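Local coordinates for protein formate oxidase (Aspergillus oryzae, PDB 5ZU2) that probably oxidises formate with a bound flavin-adenine dinucleotide cofactor, as a member of the GMC oxidoreductase family, at residues F9-G14 against V31-V36; N42-P47 against S211-K216. The protein carries 1 engineered substitution. All coordinates share one frame; numbering follows the deposited sequence.

Overall arrangement
Interaction 1 joins the first two strands of the Rossmann-type sheet beside the cofactor; interaction 2 lies further along the same chain, where the loop leaving the second strand meets residues 211-216. Their centres are 16 Å apart, yet the two contacts touch, Ile35 CD1 packing on Val215 CG1 at 3.7 Å. Only interaction 1 reaches FAD directly, with Gly13 CA 3.5 Å from O4B of the ribose. Interaction 2 stands back, the side chain of Pro43 being about 9 Å from the cofactor and about 8 Å from that of Glu37, an FAD-binding residue. Ser211 OG nevertheless bonds to Gly15 O, tying the 211-216 loop to the glycine-rich turn after strand 9-12.

Interaction 1 of 2, residues F9-G14 against V31-V36; sequences FVIVGG and VTVLIV. With FAD (flavin-adenine dinucleotide), chain D.
Phe9 to Val12 run beside Val33 to Val36 as the parallel strands of a Rossmann-type beta-alpha-beta unit, with helix 16-25 as the crossover between them. The strand axes approach to 4.8 Å at 16°, and the pairing can be followed bond by bond. Phe9 N gives its hydrogen to Thr32 O, and Phe9 O receives Leu34 N at 2.9 Å. The alternation continues as Ile11 N meets Leu34 O at 2.8 Å and Ile11 O accepts Val36 N at 3.0 Å. A fifth bond, Gly13 N to Val36 O at 2.7 Å, carries the pairing past the end of strand 9-12; its N-H...O angle of 146° is the most bent of the set. The polar groups of Val10 and Val12 face the other neighbour, strand 261-264, pairing with Glu261 and Ile263 and with Ile263 and Ser265, respectively. Gly14 N finds Glu37 OE1, while OE2 of the same carboxylate bonds to FAD, so one acidic group serves both glycine turn and cofactor. Thr32 OG1 is met by Asp8 N.

Side chains alternate across the sheet. Phe9, Ile11, Val33 and Ile35 lie on the side of helix 16-25; there the edge of the Phe9 ring receives Val31 CG1 in its plane, at 3.6 Å from CD2. Val10 and Leu34 share the other side, aligned alongside one another. Gly13 belongs to a sequence fitting the GxGxxG pattern, and its CA makes the closest approach of the two segments to FAD, at O4B. With chi1 at -65°, Val36 sets CG2 between its own N and carbonyl carbon, pressing that methyl onto the opposite backbone: CG2 lies 3.6 Å from Ile11 O and 3.6 Å from Val12 CA.

Interaction 2 of 2, residues N42-P47 against S211-K216; sequences NPEDIP and SFLFVK
Glu44 and Pro43, on a short 3-10 turn between strand 33-36 and helix 47-50, meet Phe212 and Lys216 of a loop whose residues 211-214 have helical backbone angles. The contact thus joins two connections of the FAD-binding region that are 164 residues apart in sequence.

The course of the Glu44 side chain explains most of it. From CA, the bond to CB heads toward the 211-216 loop, and CG reaches the Phe212 ring obliquely, 3.7 Å from CE1. The chain then stays extended, bringing CD to 4.0 Å from Phe212 CD1, with the carboxylate plane turned only 15° from that of the ring. At the tip the two oxygens part company. OE1 passes Leu213 CD2 at 4.1 Å, an apolar neighbour, whereas OE2 takes the salt bridge from Lys216 NZ at 3.1 Å. The ammonium approaches from above, 48° out of the carboxylate plane. Lys216 is bent at chi2, chi3 and chi4, curling its aliphatic part round the same oxygen, with CG 3.5 Å from OE2. The pair is partly exposed, which would probably temper the strength of the charge interaction.

Phe212 is buried, its ring lying under Glu44 CG and the Pro43 ring. Its chi1 of 45° puts CG between the backbone N and the carbonyl carbon, turning the ring toward the 3-10 turn, where Glu44 CG, nearest CD1 and CE1, and Pro43 CG, nearest CD2, approach obliquely from one side of its plane. The turn is closed by Asp45 N bonding to Asn42 O, while Asn42 ND2 also grips Asp45 OD2 from the anti side. On the loop's far flank, Phe214 packs on Tyr559 and Thr20. The proline ring touches Phe212 with a single carbon foremost: Pro43 CG lies 3.5 Å from Phe212 CD2.

Interaction 1 of 2, residues F9-G14 against V31-V36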
loop_
_atom_site.group_PDB
_atom_site.type_symbol
_atom_site.label_atom_id
_atom_site.label_comp_id
_atom_site.label_asym_id
_atom_site.label_seq_id
_atom_site.Cartn_x
_atom_site.Cartn_y
_atom_site.Cartn_z
ATOM N N PHE A 9 -3.313 18.603 19.051
ATOM C CA PHE A 9 -3.091 17.285 18.473
ATOM C C PHE A 9 -1.712 17.212 17.845
ATOM O O PHE A 9 -1.334 18.086 17.065
ATOM C CB PHE A 9 -4.160 16.967 17.420
ATOM C CG PHE A 9 -5.515 16.804 17.992
ATOM C CD1 PHE A 9 -5.798 15.720 18.803
ATOM C CD2 PHE A 9 -6.498 17.746 17.762
ATOM C CE1 PHE A 9 -7.048 15.575 19.354
ATOM C CE2 PHE A 9 -7.750 17.611 18.317
ATOM C CZ PHE A 9 -8.028 16.536 19.118
ATOM N N VAL A 10 -0.985 16.142 18.148
ATOM C CA VAL A 10 0.322 15.879 17.560
ATOM C C VAL A 10 0.207 14.619 16.726
ATOM O O VAL A 10 -0.165 13.560 17.245
ATOM C CB VAL A 10 1.410 15.720 18.632
ATOM C CG1 VAL A 10 2.701 15.244 17.996
ATOM C CG2 VAL A 10 1.626 17.048 19.386
ATOM N N ILE A 11 0.489 14.736 15.431
ATOM C CA ILE A 11 0.615 13.582 14.542
ATOM C C ILE A 11 2.097 13.269 14.362
ATOM O O ILE A 11 2.896 14.144 13.993
ATOM C CB ILE A 11 -0.071 13.816 13.188
ATOM C CG1 ILE A 11 -1.595 13.709 13.316
ATOM C CG2 ILE A 11 0.443 12.818 12.177
ATOM C CD1 ILE A 11 -2.278 14.837 14.045
ATOM N N VAL A 12 2.465 12.030 14.648
ATOM C CA VAL A 12 3.837 11.564 14.550
ATOM C C VAL A 12 3.931 10.797 13.237
ATOM O O VAL A 12 3.408 9.687 13.117
ATOM C CB VAL A 12 4.209 10.699 15.757
ATOM C CG1 VAL A 12 5.690 10.345 15.751
ATOM C CG2 VAL A 12 3.778 11.406 17.057
ATOM N N GLY A 13 4.549 11.413 12.227
ATOM C CA GLY A 13 4.645 10.809 10.912
ATOM C C GLY A 13 3.649 11.379 9.918
ATOM O O GLY A 13 2.472 11.029 9.968
ATOM N N GLY A 14 4.090 12.271 9.030
ATOM C CA GLY A 14 3.212 12.918 8.076
ATOM C C GLY A 14 2.983 12.118 6.814
ATOM O O GLY A 14 3.234 12.599 5.706
ATOM N N VAL A 31 -8.331 24.787 16.258
ATOM C CA VAL A 31 -7.602 23.637 16.794
ATOM C C VAL A 31 -6.170 23.669 16.270
ATOM O O VAL A 31 -5.945 23.815 15.064
ATOM C CB VAL A 31 -8.312 22.323 16.418
ATOM C CG1 VAL A 31 -7.482 21.127 16.828
ATOM C CG2 VAL A 31 -9.675 22.260 17.075
ATOM N N THR A 32 -5.195 23.550 17.178
ATOM C CA THR A 32 -3.786 23.528 16.794
ATOM C C THR A 32 -3.341 22.103 16.516
ATOM O O THR A 32 -3.592 21.199 17.321
ATOM C CB THR A 32 -2.894 24.140 17.877
ATOM O OG1 THR A 32 -3.239 23.578 19.158
ATOM C CG2 THR A 32 -3.009 25.647 17.862
ATOM N N VAL A 33 -2.679 21.912 15.375
ATOM C CA VAL A 33 -2.210 20.603 14.937
ATOM C C VAL A 33 -0.731 20.704 14.586
ATOM O O VAL A 33 -0.319 21.586 13.818
ATOM C CB VAL A 33 -3.010 20.063 13.732
ATOM C CG1 VAL A 33 -2.561 18.636 13.400
ATOM C CG2 VAL A 33 -4.530 20.107 14.001
ATOM N N LEU A 34 0.059 19.794 15.136
ATOM C CA LEU A 34 1.466 19.655 14.807
ATOM C C LEU A 34 1.680 18.353 14.051
ATOM O O LEU A 34 1.131 17.315 14.432
ATOM C CB LEU A 34 2.320 19.645 16.076
ATOM C CG LEU A 34 3.751 19.148 15.869
ATOM C CD1 LEU A 34 4.553 20.169 15.103
ATOM C CD2 LEU A 34 4.380 18.815 17.208
ATOM N N ILE A 35 2.498 18.400 13.002
ATOM C CA ILE A 35 2.932 17.198 12.283
ATOM C C ILE A 35 4.452 17.110 12.370
ATOM O O ILE A 35 5.145 18.041 11.938
ATOM C CB ILE A 35 2.513 17.226 10.810
ATOM C CG1 ILE A 35 1.010 17.423 10.677
ATOM C CG2 ILE A 35 2.967 15.922 10.146
ATOM C CD1 ILE A 35 0.555 17.624 9.214
ATOM N N VAL A 36 4.982 15.992 12.912
ATOM C CA VAL A 36 6.419 15.707 12.837
ATOM C C VAL A 36 6.659 14.640 11.775
ATOM O O VAL A 36 5.898 13.668 11.664
ATOM C CB VAL A 36 7.019 15.296 14.202
ATOM C CG1 VAL A 36 6.946 16.465 15.190
ATOM C CG2 VAL A 36 6.374 14.074 14.775
HETATM P PA FAD D . 3.166 5.928 5.204
HETATM O O1A FAD D . 4.387 5.242 4.783
HETATM O O2A FAD D . 2.363 6.548 4.069
HETATM O O5B FAD D . 3.478 7.106 6.287
HETATM C C5B FAD D . 4.469 6.947 7.328
HETATM C C4B FAD D . 5.128 8.291 7.530
HETATM O O4B FAD D . 5.848 8.310 8.786
HETATM C C3B FAD D . 6.130 8.699 6.448
HETATM O O3B FAD D . 5.978 10.063 6.066
HETATM C C2B FAD D . 7.480 8.498 7.136
HETATM O O2B FAD D . 8.526 9.324 6.616
HETATM C C1B FAD D . 7.124 8.866 8.573
HETATM N N9A FAD D . 8.045 8.310 9.557
HETATM C C8A FAD D . 8.347 6.985 9.703
HETATM N N7A FAD D . 9.205 6.734 10.661
HETATM C C5A FAD D . 9.517 7.985 11.162
HETATM C C6A FAD D . 10.382 8.401 12.193
HETATM N N6A FAD D . 11.125 7.556 12.917
HETATM N N1A FAD D . 10.449 9.728 12.460
HETATM C C2A FAD D . 9.708 10.564 11.731
HETATM N N3A FAD D . 8.865 10.289 10.731
HETATM C C4A FAD D . 8.814 8.971 10.490
HETATM N N1 FAD D . -1.226 1.271 -2.428
HETATM C C2 FAD D . -2.264 1.268 -3.315
HETATM O O2 FAD D . -3.443 1.253 -2.929
HETATM N N3 FAD D . -2.000 1.287 -4.691
HETATM C C4 FAD D . -0.739 1.301 -5.286
HETATM O O4 FAD D . -0.626 1.302 -6.515
HETATM C C4X FAD D . 0.355 1.310 -4.320
HETATM N N5 FAD D . 1.585 1.319 -4.781
HETATM C C5X FAD D . 2.621 1.327 -3.867
HETATM C C6 FAD D . 3.934 1.366 -4.351
HETATM C C7 FAD D . 5.018 1.393 -3.482
HETATM C C7M FAD D . 6.421 1.423 -4.044
HETATM C C8 FAD D . 4.786 1.390 -2.093
HETATM C C8M FAD D . 5.932 1.422 -1.122
HETATM C C9 FAD D . 3.477 1.366 -1.606
HETATM C C9A FAD D . 2.394 1.334 -2.480
HETATM N N10 FAD D . 1.052 1.331 -2.028
HETATM C C10 FAD D . 0.011 1.304 -2.917
HETATM C "C1'" FAD D . 0.734 1.259 -0.602
HETATM C "C2'" FAD D . 0.331 2.580 0.025
HETATM O "O2'" FAD D . 1.074 3.648 -0.558
HETATM C "C3'" FAD D . 0.649 2.503 1.518
HETATM O "O3'" FAD D . 0.144 1.291 2.073
HETATM C "C4'" FAD D . 0.157 3.671 2.367
HETATM O "O4'" FAD D . 0.620 4.889 1.776
HETATM C "C5'" FAD D . 0.608 3.484 3.799
HETATM O "O5'" FAD D . 0.209 4.634 4.569
HETATM P P FAD D . 0.656 4.820 6.060
HETATM O O1P FAD D . 0.110 6.195 6.449
HETATM O O2P FAD D . 0.253 3.584 6.808
HETATM O O3P FAD D . 2.235 4.912 5.986
#

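Interaction 2 of 2, residues N42-P47 against S211-K216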
loop_
_atom_site.group_PDB
_atom_site.type_symbol
_atom_site.label_atom_id
_atom_site.label_comp_id
_atom_site.label_asym_id
_atom_site.label_seq_id
_atom_site.Cartn_x
_atom_site.Cartn_y
_atom_site.Cartn_z
ATOM N N ASN A 42 8.282 19.720 1.505
ATOM C CA ASN A 42 7.796 20.345 0.273
ATOM C C ASN A 42 7.764 19.381 -0.910
ATOM O O ASN A 42 8.321 19.686 -1.972
ATOM C CB ASN A 42 8.668 21.553 -0.048
ATOM C CG ASN A 42 10.142 21.182 -0.239
ATOM O OD1 ASN A 42 10.654 20.239 0.377
ATOM N ND2 ASN A 42 10.833 21.958 -1.055
ATOM N N PRO A 43 7.070 18.239 -0.787
ATOM C CA PRO A 43 7.064 17.267 -1.903
ATOM C C PRO A 43 6.442 17.811 -3.177
ATOM O O PRO A 43 6.703 17.263 -4.253
ATOM C CB PRO A 43 6.233 16.093 -1.358
ATOM C CG PRO A 43 5.355 16.712 -0.305
ATOM C CD PRO A 43 6.214 17.793 0.330
ATOM N N GLU A 44 5.618 18.859 -3.102
ATOM C CA GLU A 44 5.005 19.340 -4.337
ATOM C C GLU A 44 5.996 20.115 -5.188
ATOM O O GLU A 44 5.706 20.382 -6.354
ATOM C CB GLU A 44 3.805 20.249 -4.034
ATOM C CG GLU A 44 2.712 19.597 -3.228
ATOM C CD GLU A 44 1.569 20.539 -2.924
ATOM O OE1 GLU A 44 0.838 20.911 -3.868
ATOM O OE2 GLU A 44 1.398 20.893 -1.736
ATOM N N ASP A 45 7.167 20.433 -4.649
ATOM C CA ASP A 45 8.233 21.053 -5.416
ATOM C C ASP A 45 9.153 20.055 -6.118
ATOM O O ASP A 45 10.046 20.485 -6.855
ATOM C CB ASP A 45 9.090 21.937 -4.503
ATOM C CG ASP A 45 8.323 23.090 -3.906
ATOM O OD1 ASP A 45 7.268 23.457 -4.466
ATOM O OD2 ASP A 45 8.799 23.643 -2.888
ATOM N N ILE A 46 8.966 18.753 -5.915
ATOM C CA ILE A 46 9.887 17.740 -6.419
ATOM C C ILE A 46 9.274 17.126 -7.683
ATOM O O ILE A 46 8.257 16.417 -7.585
ATOM C CB ILE A 46 10.191 16.674 -5.358
ATOM C CG1 ILE A 46 10.516 17.324 -4.008
ATOM C CG2 ILE A 46 11.384 15.841 -5.784
ATOM C CD1 ILE A 46 11.752 18.222 -3.994
ATOM N N PRO A 47 9.840 17.374 -8.863
ATOM C CA PRO A 47 9.255 16.792 -10.089
ATOM C C PRO A 47 9.111 15.277 -10.054
ATOM O O PRO A 47 8.068 14.754 -10.460
ATOM C CB PRO A 47 10.239 17.237 -11.182
ATOM C CG PRO A 47 10.920 18.476 -10.608
ATOM C CD PRO A 47 11.014 18.223 -9.134
ATOM N N SER A 211 -1.100 12.582 0.009
ATOM C CA SER A 211 -1.784 12.987 1.231
ATOM C C SER A 211 -1.348 14.368 1.690
ATOM O O SER A 211 -2.041 14.990 2.509
ATOM C CB SER A 211 -1.564 11.953 2.334
ATOM O OG SER A 211 -0.342 12.144 3.027
ATOM N N PHE A 212 -0.233 14.875 1.157
ATOM C CA PHE A 212 0.178 16.241 1.455
ATOM C C PHE A 212 -0.883 17.263 1.055
ATOM O O PHE A 212 -0.876 18.388 1.566
ATOM C CB PHE A 212 1.503 16.557 0.752
ATOM C CG PHE A 212 1.562 16.113 -0.684
ATOM C CD1 PHE A 212 0.863 16.799 -1.664
ATOM C CD2 PHE A 212 2.330 15.022 -1.057
ATOM C CE1 PHE A 212 0.912 16.401 -2.997
ATOM C CE2 PHE A 212 2.386 14.621 -2.392
ATOM C CZ PHE A 212 1.663 15.327 -3.368
ATOM N N LEU A 213 -1.806 16.887 0.170
ATOM C CA LEU A 213 -2.900 17.762 -0.207
ATOM C C LEU A 213 -3.875 18.006 0.932
ATOM O O LEU A 213 -4.771 18.845 0.784
ATOM C CB LEU A 213 -3.648 17.167 -1.406
ATOM C CG LEU A 213 -2.813 17.067 -2.688
ATOM C CD1 LEU A 213 -3.582 16.315 -3.787
ATOM C CD2 LEU A 213 -2.359 18.465 -3.142
ATOM N N PHE A 214 -3.760 17.257 2.029
ATOM C CA PHE A 214 -4.611 17.440 3.198
ATOM C C PHE A 214 -4.169 18.587 4.095
ATOM O O PHE A 214 -5.001 19.126 4.835
ATOM C CB PHE A 214 -4.635 16.173 4.054
ATOM C CG PHE A 214 -5.801 15.287 3.803
ATOM C CD1 PHE A 214 -7.029 15.550 4.404
ATOM C CD2 PHE A 214 -5.682 14.169 2.997
ATOM C CE1 PHE A 214 -8.125 14.712 4.183
ATOM C CE2 PHE A 214 -6.782 13.341 2.789
ATOM C CZ PHE A 214 -8.000 13.619 3.370
ATOM N N VAL A 215 -2.880 18.938 4.110
ATOM C CA VAL A 215 -2.361 19.730 5.221
ATOM C C VAL A 215 -1.700 21.027 4.770
ATOM O O VAL A 215 -1.006 21.664 5.561
ATOM C CB VAL A 215 -1.402 18.895 6.094
ATOM C CG1 VAL A 215 -2.163 17.698 6.700
ATOM C CG2 VAL A 215 -0.193 18.447 5.285
ATOM N N LYS A 216 -1.908 21.439 3.529
ATOM C CA LYS A 216 -1.387 22.712 3.051
ATOM C C LYS A 216 -2.422 23.827 3.188
ATOM O O LYS A 216 -3.628 23.588 3.310
ATOM C CB LYS A 216 -0.900 22.594 1.608
ATOM C CG LYS A 216 0.375 21.754 1.448
ATOM C CD LYS A 216 1.602 22.426 2.115
ATOM C CE LYS A 216 2.844 22.393 1.200
ATOM N NZ LYS A 216 2.631 23.218 -0.040
#